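Local coordinates for thermotoga maritima TmcAL (Thermotoga maritima, PDB 5Y0T), which belongs to the HIGH nucleotidyl transferase family of the HUP clan and holds adenosine-5'-rp-alpha-thio-triphosphate in a pocket formed within the N-terminal half of its chain, at residues A[335-340]-A[357-362]; A[366-371]-A[383-388]; A[93-98]-A[351-356]. All blocks are in the same frame, centred on the assembly; numbering follows the deposited sequence.

Interaction 1: residues A[335-340]-A[357-362]; sequences QYIRIL and AKLPIV. With EDO (1,2-ethanediol), chain G.
I337 supplies the main bump of this contact. Its CD1 pushes into a hollow walled by A357 CB, at 4.0 Å, and by the L359 carbonyl, while its CG1 lies against L359 CB, the two side chains crossing at about a right angle. CG1 stands beside the backbone N (chi1 -64°) and the chain then extends, which carries CD1 back toward A357. On the same face of the sheet the branched flank of I361 fits next to I339, with I361 CG2 3.7 Å from I339 CG1. On the other face V362 CG2 rests on Y336 CB at 4.2 Å. L359 forks over the start of 335-340: CD1 covers Y336 N, and CD2 packs on Q335 C at 3.8 Å. P360 CD comes to 3.2 Å from Q335 O, a buried carbonyl for which the model offers no hydrogen-bond partner.

Three nearly straight backbone bonds lock the register: I337 N to P360 O at 2.9 Å, V362 N to I337 O at 2.8 Å, and I339 N to V362 O. I337 thus uses both its N-H and its carbonyl to grip the residues flanking I361.

A 1,2-ethanediol, probably from the crystallisation liquor, accepts a hydrogen bond at O2 from Q335 NE2 (3.2 Å) and rests its C1 near L359 CD2. The Q335 OE1 accepts from D380 N. The Y336 ring leans away from 357-362 to meet F384 edge-to-face, its OH hydrogen-bonding D391, and R338 forms a salt bridge with D413. Parallel pairing of 337-340 with 361-362, separated in the chain by helix 346-356, is the hallmark of a beta-alpha-beta unit, here added to the mixed central sheet.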
loop_
_atom_site.group_PDB
_atom_site.type_symbol
_atom_site.label_atom_id
_atom_site.label_comp_id
_atom_site.label_asym_id
_atom_site.label_seq_id
_atom_site.Cartn_x
_atom_site.Cartn_y
_atom_site.Cartn_z
ATOM N N GLN A 335 -13.929 11.445 19.431
ATOM C CA GLN A 335 -15.356 11.683 19.324
ATOM C C GLN A 335 -16.193 10.535 19.903
ATOM O O GLN A 335 -17.418 10.588 19.864
ATOM C CB GLN A 335 -15.727 11.952 17.857
ATOM C CG GLN A 335 -15.019 13.200 17.289
ATOM C CD GLN A 335 -15.352 14.467 18.071
ATOM O OE1 GLN A 335 -16.511 14.845 18.172
ATOM N NE2 GLN A 335 -14.325 15.130 18.627
ATOM N N TYR A 336 -15.547 9.497 20.439
ATOM C CA TYR A 336 -16.306 8.364 20.991
ATOM C C TYR A 336 -15.487 7.667 22.069
ATOM O O TYR A 336 -14.258 7.798 22.127
ATOM C CB TYR A 336 -16.680 7.326 19.888
ATOM C CG TYR A 336 -15.467 6.949 19.061
ATOM C CD1 TYR A 336 -14.585 5.956 19.481
ATOM C CD2 TYR A 336 -15.163 7.640 17.892
ATOM C CE1 TYR A 336 -13.443 5.652 18.746
ATOM C CE2 TYR A 336 -14.033 7.342 17.159
ATOM C CZ TYR A 336 -13.183 6.349 17.570
ATOM O OH TYR A 336 -12.048 6.088 16.818
ATOM N N ILE A 337 -16.180 6.920 22.907
ATOM C CA ILE A 337 -15.528 6.040 23.851
ATOM C C ILE A 337 -15.736 4.604 23.384
ATOM O O ILE A 337 -16.861 4.110 23.395
ATOM C CB ILE A 337 -16.094 6.214 25.272
ATOM C CG1 ILE A 337 -15.807 7.634 25.781
ATOM C CG2 ILE A 337 -15.457 5.185 26.200
ATOM C CD1 ILE A 337 -16.704 8.076 26.951
ATOM N N ARG A 338 -14.656 3.935 22.987
ATOM C CA ARG A 338 -14.753 2.549 22.512
ATOM C C ARG A 338 -14.508 1.590 23.679
ATOM O O ARG A 338 -13.459 1.640 24.292
ATOM C CB ARG A 338 -13.738 2.278 21.382
ATOM C CG ARG A 338 -13.599 0.779 21.000
ATOM C CD ARG A 338 -14.712 0.317 20.048
ATOM N NE ARG A 338 -14.588 -1.112 19.722
ATOM C CZ ARG A 338 -13.802 -1.585 18.759
ATOM N NH1 ARG A 338 -13.093 -0.744 18.007
ATOM N NH2 ARG A 338 -13.747 -2.892 18.525
ATOM N N ILE A 339 -15.467 0.713 23.968
ATOM C CA ILE A 339 -15.306 -0.277 25.033
ATOM C C ILE A 339 -14.678 -1.533 24.452
ATOM O O ILE A 339 -15.276 -2.157 23.585
ATOM C CB ILE A 339 -16.656 -0.688 25.675
ATOM C CG1 ILE A 339 -17.476 0.524 26.137
ATOM C CG2 ILE A 339 -16.434 -1.723 26.794
ATOM C CD1 ILE A 339 -16.766 1.454 27.050
ATOM N N LEU A 340 -13.455 -1.867 24.869
ATOM C CA LEU A 340 -12.835 -3.126 24.455
ATOM C C LEU A 340 -13.167 -4.292 25.376
ATOM O O LEU A 340 -13.078 -5.448 24.965
ATOM C CB LEU A 340 -11.316 -2.972 24.360
ATOM C CG LEU A 340 -10.807 -2.047 23.254
ATOM C CD1 LEU A 340 -9.306 -1.959 23.377
ATOM C CD2 LEU A 340 -11.228 -2.532 21.827
ATOM N N ALA A 357 -21.407 10.183 30.654
ATOM C CA ALA A 357 -20.318 10.365 29.689
ATOM C C ALA A 357 -20.586 11.546 28.767
ATOM O O ALA A 357 -21.735 11.881 28.507
ATOM C CB ALA A 357 -20.099 9.117 28.869
ATOM N N LYS A 358 -19.514 12.186 28.307
ATOM C CA LYS A 358 -19.619 13.343 27.422
ATOM C C LYS A 358 -19.372 12.973 25.965
ATOM O O LYS A 358 -19.405 13.841 25.109
ATOM C CB LYS A 358 -18.621 14.440 27.838
ATOM C CG LYS A 358 -18.561 14.732 29.343
ATOM C CD LYS A 358 -17.297 15.539 29.690
ATOM C CE LYS A 358 -17.084 15.637 31.196
ATOM N NZ LYS A 358 -16.118 16.721 31.535
ATOM N N LEU A 359 -19.073 11.698 25.705
ATOM C CA LEU A 359 -18.917 11.185 24.341
ATOM C C LEU A 359 -19.784 9.944 24.192
ATOM O O LEU A 359 -20.009 9.246 25.177
ATOM C CB LEU A 359 -17.453 10.829 24.033
ATOM C CG LEU A 359 -16.408 11.949 23.959
ATOM C CD1 LEU A 359 -15.008 11.360 23.792
ATOM C CD2 LEU A 359 -16.750 12.876 22.796
ATOM N N PRO A 360 -20.254 9.654 22.964
ATOM C CA PRO A 360 -21.037 8.439 22.695
ATOM C C PRO A 360 -20.232 7.193 23.038
ATOM O O PRO A 360 -19.038 7.146 22.753
ATOM C CB PRO A 360 -21.308 8.511 21.182
ATOM C CG PRO A 360 -21.147 9.944 20.837
ATOM C CD PRO A 360 -20.065 10.459 21.745
ATOM N N ILE A 361 -20.874 6.209 23.652
ATOM C CA ILE A 361 -20.193 4.975 24.023
ATOM C C ILE A 361 -20.477 3.906 22.972
ATOM O O ILE A 361 -21.634 3.638 22.650
ATOM C CB ILE A 361 -20.651 4.498 25.419
ATOM C CG1 ILE A 361 -20.152 5.477 26.482
ATOM C CG2 ILE A 361 -20.149 3.091 25.712
ATOM C CD1 ILE A 361 -20.951 5.434 27.770
ATOM N N VAL A 362 -19.418 3.321 22.426
ATOM C CA VAL A 362 -19.545 2.259 21.433
ATOM C C VAL A 362 -19.169 0.930 22.081
ATOM O O VAL A 362 -18.028 0.747 22.484
ATOM C CB VAL A 362 -18.638 2.519 20.197
ATOM C CG1 VAL A 362 -18.732 1.362 19.190
ATOM C CG2 VAL A 362 -18.995 3.853 19.536
HETATM C C1 EDO G . -16.944 16.064 21.099
HETATM O O1 EDO G . -18.229 16.693 21.271
HETATM C C2 EDO G . -15.830 17.086 21.342
HETATM O O2 EDO G . -15.497 17.752 20.101
#

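Interaction 2: residues A[366-371]-A[383-388]; sequences SLYRKV and LFLEQI
I388 lies over one face of the Y368 ring: its CG2 is 3.8 Å from the ring centroid and 30° off the normal, a CH-pi contact, while CD1 covers the CG end of the same ring. The two side chains slide past one another in opposite directions, so the isoleucine spans the ring lengthwise. L385 approaches differently, bringing CD2 to the edge of the tyrosine, near its plane, 4.0 Å from CE1. F384 turns its own edge to the tyrosine, its CE1 4.0 Å from Y368 CD1. Y368 CG is held between its backbone N and carbonyl carbon (chi1 80°), a rotation that aims the ring at helix 381-399.

The same methyl of L385 serves two neighbours. Besides edging the tyrosine, CD2 sits over a face of the R369 guanidinium, off centre, 4.0 Å from NH2. The bend in the arginine chain at chi3 (109°) brings that flat group across the leucine, the two side chains meeting at about a right angle, at the solvent-exposed side of the interface.

The polar end of the tyrosine is tied by water: one molecule lies 2.8 Å from Y368 OH and donates to L385 O, also at 2.8 Å, fastening the ring to the helix backbone. Outside the pair, F414 of helix 412-415 also packs against Y368, and L372, one residue beyond 366-371, adds to the cover of F384 and L385. This is side-chain packing between successive helices, 368-374 and 381-399, centred on one tyrosine lodged among residues from neighbouring turns of the longer helix.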
loop_
_atom_site.group_PDB
_atom_site.type_symbol
_atom_site.label_atom_id
_atom_site.label_comp_id
_atom_site.label_asym_id
_atom_site.label_seq_id
_atom_site.Cartn_x
_atom_site.Cartn_y
_atom_site.Cartn_z
ATOM N N SER A 366 -21.067 -3.101 15.294
ATOM C CA SER A 366 -22.029 -3.214 14.194
ATOM C C SER A 366 -23.085 -2.124 14.273
ATOM O O SER A 366 -23.777 -1.856 13.298
ATOM C CB SER A 366 -22.705 -4.591 14.191
ATOM O OG SER A 366 -21.763 -5.608 13.878
ATOM N N LEU A 367 -23.233 -1.522 15.449
ATOM C CA LEU A 367 -24.188 -0.440 15.642
ATOM C C LEU A 367 -23.584 0.975 15.647
ATOM O O LEU A 367 -24.306 1.934 15.922
ATOM C CB LEU A 367 -24.946 -0.654 16.961
ATOM C CG LEU A 367 -25.627 -2.020 17.138
ATOM C CD1 LEU A 367 -26.406 -2.055 18.456
ATOM C CD2 LEU A 367 -26.529 -2.355 15.963
ATOM N N TYR A 368 -22.277 1.134 15.420
ATOM C CA TYR A 368 -21.706 2.439 15.748
ATOM C C TYR A 368 -22.287 3.568 14.911
ATOM O O TYR A 368 -22.361 4.696 15.389
ATOM C CB TYR A 368 -20.180 2.438 15.657
ATOM C CG TYR A 368 -19.519 2.566 14.299
ATOM C CD1 TYR A 368 -19.558 3.755 13.573
ATOM C CD2 TYR A 368 -18.753 1.530 13.800
ATOM C CE1 TYR A 368 -18.924 3.868 12.364
ATOM C CE2 TYR A 368 -18.093 1.645 12.594
ATOM C CZ TYR A 368 -18.178 2.817 11.881
ATOM O OH TYR A 368 -17.510 2.930 10.671
ATOM N N ARG A 369 -22.742 3.271 13.689
ATOM C CA ARG A 369 -23.354 4.316 12.876
ATOM C C ARG A 369 -24.714 4.720 13.420
ATOM O O ARG A 369 -25.113 5.880 13.288
ATOM C CB ARG A 369 -23.496 3.873 11.419
ATOM C CG ARG A 369 -22.166 3.584 10.763
ATOM C CD ARG A 369 -22.333 3.304 9.284
ATOM N NE ARG A 369 -21.798 4.415 8.510
ATOM C CZ ARG A 369 -20.566 4.453 8.021
ATOM N NH1 ARG A 369 -19.746 3.431 8.204
ATOM N NH2 ARG A 369 -20.161 5.512 7.346
ATOM N N LYS A 370 -25.445 3.765 13.999
ATOM C CA LYS A 370 -26.724 4.088 14.625
ATOM C C LYS A 370 -26.482 4.904 15.891
ATOM O O LYS A 370 -27.221 5.845 16.182
ATOM C CB LYS A 370 -27.532 2.819 14.950
ATOM C CG LYS A 370 -27.991 2.076 13.711
ATOM C CD LYS A 370 -29.037 0.980 14.009
ATOM C CE LYS A 370 -29.644 0.474 12.694
ATOM N NZ LYS A 370 -30.730 -0.529 12.875
ATOM N N VAL A 371 -25.451 4.538 16.641
ATOM C CA VAL A 371 -25.071 5.304 17.821
ATOM C C VAL A 371 -24.826 6.767 17.432
ATOM O O VAL A 371 -25.343 7.695 18.074
ATOM C CB VAL A 371 -23.808 4.733 18.504
ATOM C CG1 VAL A 371 -23.296 5.710 19.562
ATOM C CG2 VAL A 371 -24.107 3.378 19.144
ATOM N N LEU A 383 -15.570 13.821 11.760
ATOM C CA LEU A 383 -14.367 13.445 12.509
ATOM C C LEU A 383 -14.538 12.085 13.202
ATOM O O LEU A 383 -13.630 11.218 13.182
ATOM C CB LEU A 383 -14.028 14.525 13.535
ATOM C CG LEU A 383 -12.710 14.316 14.285
ATOM C CD1 LEU A 383 -11.534 14.246 13.305
ATOM C CD2 LEU A 383 -12.529 15.464 15.262
ATOM N N PHE A 384 -15.707 11.896 13.800
ATOM C CA PHE A 384 -16.070 10.619 14.424
ATOM C C PHE A 384 -15.883 9.495 13.402
ATOM O O PHE A 384 -15.201 8.513 13.669
ATOM C CB PHE A 384 -17.522 10.704 14.939
ATOM C CG PHE A 384 -18.044 9.458 15.633
ATOM C CD1 PHE A 384 -18.182 8.247 14.955
ATOM C CD2 PHE A 384 -18.502 9.533 16.944
ATOM C CE1 PHE A 384 -18.715 7.126 15.593
ATOM C CE2 PHE A 384 -19.054 8.424 17.581
ATOM C CZ PHE A 384 -19.149 7.213 16.907
ATOM N N LEU A 385 -16.488 9.650 12.227
ATOM C CA LEU A 385 -16.397 8.619 11.203
ATOM C C LEU A 385 -14.957 8.382 10.750
ATOM O O LEU A 385 -14.547 7.232 10.592
ATOM C CB LEU A 385 -17.283 8.975 9.994
ATOM C CG LEU A 385 -18.789 8.917 10.274
ATOM C CD1 LEU A 385 -19.608 9.440 9.067
ATOM C CD2 LEU A 385 -19.232 7.512 10.653
ATOM N N GLU A 386 -14.188 9.454 10.546
ATOM C CA GLU A 386 -12.774 9.313 10.171
ATOM C C GLU A 386 -11.943 8.640 11.252
ATOM O O GLU A 386 -11.122 7.759 10.957
ATOM C CB GLU A 386 -12.168 10.685 9.811
ATOM C CG GLU A 386 -12.812 11.257 8.551
ATOM C CD GLU A 386 -12.224 12.588 8.096
ATOM O OE1 GLU A 386 -11.273 13.087 8.727
ATOM O OE2 GLU A 386 -12.722 13.137 7.092
ATOM N N GLN A 387 -12.162 9.025 12.505
ATOM C CA GLN A 387 -11.418 8.422 13.595
ATOM C C GLN A 387 -11.698 6.926 13.700
ATOM O O GLN A 387 -10.765 6.115 13.768
ATOM C CB GLN A 387 -11.742 9.122 14.929
ATOM C CG GLN A 387 -11.143 10.514 15.053
ATOM C CD GLN A 387 -11.514 11.218 16.357
ATOM O OE1 GLN A 387 -12.419 10.789 17.076
ATOM N NE2 GLN A 387 -10.803 12.296 16.671
ATOM N N ILE A 388 -12.976 6.543 13.700
ATOM C CA ILE A 388 -13.298 5.140 13.951
ATOM C C ILE A 388 -12.960 4.276 12.723
ATOM O O ILE A 388 -12.571 3.112 12.869
ATOM C CB ILE A 388 -14.778 4.969 14.393
ATOM C CG1 ILE A 388 -14.942 3.714 15.254
ATOM C CG2 ILE A 388 -15.757 4.967 13.182
ATOM C CD1 ILE A 388 -16.263 3.703 16.042
HETATM O O HOH W 1 -16.391 5.272 9.689
#

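Interaction 3: residues A[93-98]-A[351-356]; sequences TGVVTD and SLMRKK
M353 lies along T93. M353 CG is 3.6 Å from T93 O, and the thioether doubles back so that its CE touches T93 CG2 at 3.9 Å; the bend at chi3 (53°) is what folds the methyl over the threonine. V95 wedges its two methyls against two helix residues. CG2 packs on M353 CG at 3.8 Å, the side chains crossing at about a right angle, and CG1 packs on L352 CD2, also at 3.8 Å, the two sliding past each other in opposite directions. K356, itself exposed, lays the aliphatic part of its side chain on the loop, CD lying 3.8 Å from G94 O while the ammonium end leads away. G94 CA approaches K356 O at 3.7 Å, so here the loop backbone lies directly on the last turn of the helix. The contact is thus one of methyls, methylenes and carbonyls.

The next shell fixes the loop. T93 OG1 accepts from V95 N (3.3 Å, 163° at the hydrogen), an ST turn, and also hydrogen-bonds L90 O in the preceding helix. The turn is consistent with the way V95 faces helix 346-356. G94, the first residue after helix 79-92 to leave helical geometry, has positive phi (81°), a conformation that glycine readily adopts and that turns the chain out of the helix.

Farther along, T97 OG1 donates to D98 OD1 (2.8 Å), and D98 makes a salt bridge with R187 as its chain enters strand 98-103. From strand 32-38, I34 packs on both V95 and M353, and I361 of strand 361-362 also touches M353. The contact therefore lies where the helix 79-92 to strand 98-103 connection meets the C-terminal end of helix 346-356, beside the central sheet.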
loop_
_atom_site.group_PDB
_atom_site.type_symbol
_atom_site.label_atom_id
_atom_site.label_comp_id
_atom_site.label_asym_id
_atom_site.label_seq_id
_atom_site.Cartn_x
_atom_site.Cartn_y
_atom_site.Cartn_z
ATOM N N THR A 93 -15.434 10.004 30.119
ATOM C CA THR A 93 -16.223 8.960 30.768
ATOM C C THR A 93 -17.209 9.571 31.743
ATOM O O THR A 93 -18.248 8.975 32.035
ATOM C CB THR A 93 -15.355 7.980 31.561
ATOM O OG1 THR A 93 -14.692 8.707 32.606
ATOM C CG2 THR A 93 -14.306 7.299 30.644
ATOM N N GLY A 94 -16.851 10.745 32.266
ATOM C CA GLY A 94 -17.678 11.459 33.223
ATOM C C GLY A 94 -17.532 10.943 34.644
ATOM O O GLY A 94 -18.229 11.424 35.548
ATOM N N VAL A 95 -16.771 9.866 34.821
ATOM C CA VAL A 95 -16.605 9.268 36.155
ATOM C C VAL A 95 -15.195 9.210 36.768
ATOM O O VAL A 95 -15.044 8.973 37.972
ATOM C CB VAL A 95 -17.154 7.829 36.150
ATOM C CG1 VAL A 95 -18.636 7.827 35.751
ATOM C CG2 VAL A 95 -16.335 6.966 35.193
ATOM N N VAL A 96 -14.168 9.448 35.966
ATOM C CA VAL A 96 -12.800 9.251 36.439
ATOM C C VAL A 96 -12.405 10.414 37.331
ATOM O O VAL A 96 -12.628 11.555 36.953
ATOM C CB VAL A 96 -11.817 9.107 35.265
ATOM C CG1 VAL A 96 -10.371 9.299 35.751
ATOM C CG2 VAL A 96 -11.997 7.732 34.600
ATOM N N THR A 97 -11.988 10.126 38.573
ATOM C CA THR A 97 -11.569 11.187 39.494
ATOM C C THR A 97 -10.066 11.325 39.740
ATOM O O THR A 97 -9.595 12.395 40.151
ATOM C CB THR A 97 -12.241 10.995 40.865
ATOM O OG1 THR A 97 -11.857 9.724 41.398
ATOM C CG2 THR A 97 -13.762 11.048 40.721
ATOM N N ASP A 98 -9.323 10.263 39.434
ATOM C CA ASP A 98 -7.908 10.147 39.754
ATOM C C ASP A 98 -7.185 9.407 38.655
ATOM O O ASP A 98 -7.651 8.375 38.187
ATOM C CB ASP A 98 -7.665 9.392 41.070
ATOM C CG ASP A 98 -8.179 10.125 42.289
ATOM O OD1 ASP A 98 -9.370 9.954 42.630
ATOM O OD2 ASP A 98 -7.380 10.848 42.927
ATOM N N SER A 351 -22.469 1.340 33.523
ATOM C CA SER A 351 -23.831 1.823 33.582
ATOM C C SER A 351 -23.886 3.315 33.975
ATOM O O SER A 351 -24.659 4.108 33.411
ATOM C CB SER A 351 -24.638 0.959 34.561
ATOM O OG SER A 351 -25.942 1.478 34.728
ATOM N N LEU A 352 -23.049 3.703 34.924
ATOM C CA LEU A 352 -22.979 5.103 35.327
ATOM C C LEU A 352 -22.411 5.974 34.198
ATOM O O LEU A 352 -22.893 7.077 33.968
ATOM C CB LEU A 352 -22.128 5.262 36.587
ATOM C CG LEU A 352 -22.151 6.680 37.169
ATOM C CD1 LEU A 352 -23.581 7.077 37.562
ATOM C CD2 LEU A 352 -21.238 6.782 38.371
ATOM N N MET A 353 -21.391 5.471 33.505
ATOM C CA MET A 353 -20.842 6.165 32.338
ATOM C C MET A 353 -21.910 6.456 31.301
ATOM O O MET A 353 -21.894 7.514 30.681
ATOM C CB MET A 353 -19.714 5.355 31.690
ATOM C CG MET A 353 -18.417 5.377 32.483
ATOM S SD MET A 353 -17.201 4.225 31.821
ATOM C CE MET A 353 -17.173 4.743 30.105
ATOM N N ARG A 354 -22.847 5.531 31.112
ATOM C CA ARG A 354 -23.887 5.773 30.112
ATOM C C ARG A 354 -24.722 6.984 30.497
ATOM O O ARG A 354 -25.238 7.692 29.629
ATOM C CB ARG A 354 -24.771 4.545 29.920
ATOM C CG ARG A 354 -24.023 3.364 29.282
ATOM C CD ARG A 354 -24.975 2.256 28.832
ATOM N NE ARG A 354 -24.261 1.016 28.516
ATOM C CZ ARG A 354 -23.676 0.762 27.345
ATOM N NH1 ARG A 354 -23.057 -0.395 27.148
ATOM N NH2 ARG A 354 -23.706 1.664 26.370
ATOM N N LYS A 355 -24.844 7.242 31.794
ATOM C CA LYS A 355 -25.555 8.438 32.238
ATOM C C LYS A 355 -24.670 9.685 32.198
ATOM O O LYS A 355 -25.150 10.782 31.915
ATOM C CB LYS A 355 -26.108 8.256 33.656
ATOM C CG LYS A 355 -27.100 7.093 33.806
ATOM C CD LYS A 355 -27.531 6.944 35.269
ATOM C CE LYS A 355 -28.568 5.836 35.468
ATOM N NZ LYS A 355 -28.000 4.460 35.328
ATOM N N LYS A 356 -23.404 9.536 32.573
ATOM C CA LYS A 356 -22.548 10.713 32.767
ATOM C C LYS A 356 -21.554 11.056 31.648
ATOM O O LYS A 356 -20.941 12.128 31.678
ATOM C CB LYS A 356 -21.764 10.536 34.073
ATOM C CG LYS A 356 -22.648 10.428 35.309
ATOM C CD LYS A 356 -21.831 10.591 36.587
ATOM C CE LYS A 356 -22.721 10.709 37.826
ATOM N NZ LYS A 356 -23.688 11.847 37.735
#

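How the interactions relate
Interactions 1 and 3 share the unit of strand 337-343, helix 346-356 and strand 361-362: interaction 1 pairs its strands, interaction 3 sets the end of its helix against 93-98. They touch through A357 CB on T93 O and I361 CD1 on M353 O. Interaction 1 is buried and relies on backbone hydrogen bonds as well as methyls; interaction 3, partly buried with an exposed lysine, joins its segments by van der Waals contacts of methyls, methylenes and backbone carbonyls. Interaction 2, further along the chain, is a buried aromatic contact with an exposed arginine and a bridging water. It meets interaction 1 at Q335 N and Q387 OE1, but stays about 7 Å from interaction 3 at the nearest atoms.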